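Local atomic coordinates of putative sulfurtransferase DsrE (Allochromatium vinosum, PDB entry 2HY5), a protein that is of uncertain function but probably carries and transfers sulfur as a persulfide, and could take part in the oxidation of intracellular sulfur. Residues A[32-40]-A[114-122]. Residues are numbered along the deposited sequence; the frame is centred on the assembly and turned at random.
Sequences HEIFRVFFY and QLVEAAIQA
Phe-35, Arg-36 and Phe-38 of strand 33-39 meet helix 113-121, which packs nearly antiparallel to the strand on one face of the parallel beta-sheet in the alpha/beta DsrE fold. The strand is central in this sheet. Phe-35 and Arg-36 are neighbours, yet both point toward the helix. This fits the helical phi/psi of Phe-35 (-63°/-36°), a local break in the extended backbone consistent with a beta bulge. Phe-38 lies under Leu-115 in a CH-pi contact. Leu-115 CB stands over the ring centre of Phe-38, 3.6 Å from the centroid. Gln-114 CB meets the edge of the same ring. The Phe-38 side chain also touches Cys-78, which probably carries the persulfide intermediate. At the other end, Gln-121 CB sits over one face of the Phe-35 ring, displaced toward the rim. Ala-118 CB meets the ring edge at Phe-35 CD2, 3.7 Å away. Between the two rings, Arg-36 has CG anti to the backbone N (chi1 179°), and the bend at chi3 turns the guanidinium toward the Gln-114 carbonyl. Gln-114 OE1 lies over one face of this guanidinium and Phe-35 CE2 over the opposite face, both offset toward the rim. Arg-36 NE forms a salt bridge with Asp-74, while Gln-114 OE1 accepts a hydrogen bond from Arg-108. A leucine in place of Arg-36 would probably leave Asp-74 without this charged mate and Gln-114 O without its second donor. Water 1 links Arg-36 NH2 to Glu-117 OE2, whose charge is near but beyond salt-bridge distance. Arg-36 NH1 donates to Gln-114 O over 2.8 Å, on a lone pair in the carbonyl plane, and the same oxygen also accepts the helical bond from Ala-118 N at 3.1 Å.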
# COMPACT_ATOMS: atom_id res chain seq x y z
N HIS A 32 -24.18 17.06 9.93
CA HIS A 32 -22.98 17.09 10.75
C HIS A 32 -21.99 18.06 10.12
O HIS A 32 -22.00 18.28 8.91
CB HIS A 32 -22.33 15.71 10.84
CG HIS A 32 -23.13 14.72 11.63
ND1 HIS A 32 -23.53 14.96 12.93
CD2 HIS A 32 -23.60 13.49 11.31
CE1 HIS A 32 -24.20 13.91 13.38
NE2 HIS A 32 -24.25 13.01 12.42
N GLU A 33 -21.13 18.62 10.96
CA GLU A 33 -20.13 19.55 10.47
C GLU A 33 -18.80 18.85 10.22
O GLU A 33 -18.38 18.00 11.00
CB GLU A 33 -19.91 20.66 11.50
CG GLU A 33 -18.88 21.70 11.10
CD GLU A 33 -18.61 22.69 12.22
OE1 GLU A 33 -19.59 23.30 12.72
OE2 GLU A 33 -17.43 22.87 12.59
N ILE A 34 -18.16 19.18 9.11
CA ILE A 34 -16.84 18.63 8.82
C ILE A 34 -15.95 19.84 9.02
O ILE A 34 -15.91 20.75 8.19
CB ILE A 34 -16.74 18.10 7.37
CG1 ILE A 34 -17.59 16.84 7.23
CG2 ILE A 34 -15.28 17.79 7.02
CD1 ILE A 34 -17.54 16.20 5.86
N PHE A 35 -15.27 19.86 10.16
CA PHE A 35 -14.41 20.97 10.55
C PHE A 35 -13.23 21.15 9.59
O PHE A 35 -12.81 22.28 9.33
CB PHE A 35 -13.89 20.74 11.97
CG PHE A 35 -13.06 21.87 12.49
CD1 PHE A 35 -13.66 23.02 12.98
CD2 PHE A 35 -11.67 21.77 12.50
CE1 PHE A 35 -12.89 24.07 13.47
CE2 PHE A 35 -10.89 22.82 12.98
CZ PHE A 35 -11.50 23.97 13.47
N ARG A 36 -12.71 20.05 9.07
CA ARG A 36 -11.58 20.12 8.16
C ARG A 36 -11.29 18.75 7.54
O ARG A 36 -11.49 17.72 8.18
CB ARG A 36 -10.34 20.60 8.93
CG ARG A 36 -9.04 20.70 8.12
CD ARG A 36 -7.99 21.48 8.92
NE ARG A 36 -8.46 22.84 9.16
CZ ARG A 36 -8.29 23.53 10.28
NH1 ARG A 36 -7.64 23.00 11.31
NH2 ARG A 36 -8.79 24.75 10.38
N VAL A 37 -10.87 18.77 6.28
CA VAL A 37 -10.50 17.56 5.56
C VAL A 37 -9.00 17.76 5.37
O VAL A 37 -8.57 18.70 4.70
CB VAL A 37 -11.18 17.48 4.18
CG1 VAL A 37 -10.79 16.18 3.49
CG2 VAL A 37 -12.69 17.56 4.33
N PHE A 38 -8.21 16.90 5.99
CA PHE A 38 -6.77 17.03 5.93
C PHE A 38 -6.11 15.91 5.12
O PHE A 38 -6.32 14.74 5.39
CB PHE A 38 -6.20 17.06 7.35
CG PHE A 38 -4.77 17.49 7.42
CD1 PHE A 38 -3.74 16.59 7.18
CD2 PHE A 38 -4.45 18.82 7.70
CE1 PHE A 38 -2.41 17.00 7.21
CE2 PHE A 38 -3.13 19.24 7.73
CZ PHE A 38 -2.10 18.34 7.49
N PHE A 39 -5.32 16.30 4.12
CA PHE A 39 -4.63 15.33 3.28
C PHE A 39 -3.17 15.22 3.70
O PHE A 39 -2.45 16.22 3.74
CB PHE A 39 -4.74 15.73 1.81
CG PHE A 39 -6.16 15.80 1.31
CD1 PHE A 39 -6.90 16.96 1.44
CD2 PHE A 39 -6.76 14.69 0.73
CE1 PHE A 39 -8.23 17.02 1.01
CE2 PHE A 39 -8.08 14.73 0.29
CZ PHE A 39 -8.81 15.90 0.44
N TYR A 40 -2.75 14.00 4.03
CA TYR A 40 -1.39 13.74 4.48
C TYR A 40 -0.79 12.58 3.69
O TYR A 40 -1.52 11.86 3.00
CB TYR A 40 -1.40 13.41 5.98
CG TYR A 40 -0.05 13.50 6.64
CD1 TYR A 40 0.82 14.56 6.35
CD2 TYR A 40 0.36 12.56 7.58
CE1 TYR A 40 2.06 14.67 6.97
CE2 TYR A 40 1.60 12.66 8.21
CZ TYR A 40 2.45 13.72 7.90
OH TYR A 40 3.67 13.83 8.51
N GLN A 114 -2.48 22.02 11.54
CA GLN A 114 -3.90 22.17 11.22
C GLN A 114 -4.63 20.85 11.42
O GLN A 114 -5.84 20.82 11.64
CB GLN A 114 -4.07 22.65 9.77
CG GLN A 114 -3.47 24.02 9.47
CD GLN A 114 -4.09 25.12 10.31
OE1 GLN A 114 -5.26 25.47 10.13
NE2 GLN A 114 -3.32 25.67 11.24
N LEU A 115 -3.89 19.74 11.32
CA LEU A 115 -4.49 18.42 11.52
C LEU A 115 -4.74 18.22 13.01
O LEU A 115 -5.83 17.85 13.43
CB LEU A 115 -3.55 17.33 11.01
CG LEU A 115 -3.97 15.89 11.37
CD1 LEU A 115 -5.30 15.56 10.73
CD2 LEU A 115 -2.89 14.91 10.91
N VAL A 116 -3.70 18.45 13.81
CA VAL A 116 -3.82 18.29 15.25
C VAL A 116 -4.89 19.24 15.77
O VAL A 116 -5.71 18.88 16.62
CB VAL A 116 -2.48 18.59 15.95
CG1 VAL A 116 -2.64 18.45 17.46
CG2 VAL A 116 -1.41 17.62 15.44
N GLU A 117 -4.89 20.46 15.24
CA GLU A 117 -5.86 21.47 15.63
C GLU A 117 -7.28 20.96 15.41
O GLU A 117 -8.15 21.14 16.26
CB GLU A 117 -5.62 22.74 14.82
CG GLU A 117 -5.76 24.02 15.63
CD GLU A 117 -7.18 24.29 16.03
OE1 GLU A 117 -7.40 24.70 17.20
OE2 GLU A 117 -8.08 24.11 15.19
N ALA A 118 -7.51 20.32 14.26
CA ALA A 118 -8.83 19.79 13.93
C ALA A 118 -9.22 18.65 14.85
O ALA A 118 -10.39 18.51 15.22
CB ALA A 118 -8.86 19.32 12.47
N ALA A 119 -8.24 17.82 15.21
CA ALA A 119 -8.49 16.69 16.11
C ALA A 119 -8.93 17.21 17.47
O ALA A 119 -9.72 16.56 18.16
CB ALA A 119 -7.22 15.85 16.26
N ILE A 120 -8.43 18.38 17.85
CA ILE A 120 -8.79 18.98 19.12
C ILE A 120 -10.20 19.59 19.07
O ILE A 120 -10.98 19.42 20.01
CB ILE A 120 -7.79 20.10 19.51
CG1 ILE A 120 -6.41 19.49 19.75
CG2 ILE A 120 -8.29 20.83 20.75
CD1 ILE A 120 -5.34 20.50 20.11
N GLN A 121 -10.51 20.27 17.98
CA GLN A 121 -11.80 20.92 17.82
C GLN A 121 -12.96 19.99 17.48
O GLN A 121 -14.09 20.22 17.91
CB GLN A 121 -11.71 22.02 16.76
CG GLN A 121 -10.71 23.12 17.07
CD GLN A 121 -11.02 23.83 18.38
OE1 GLN A 121 -12.17 24.18 18.65
NE2 GLN A 121 -9.99 24.06 19.19
N ALA A 122 -12.69 18.95 16.70
CA ALA A 122 -13.73 18.02 16.29
C ALA A 122 -14.10 17.00 17.35
O ALA A 122 -13.32 16.72 18.27
CB ALA A 122 -13.31 17.30 15.01
O HOH W 1 -7.87 25.72 12.79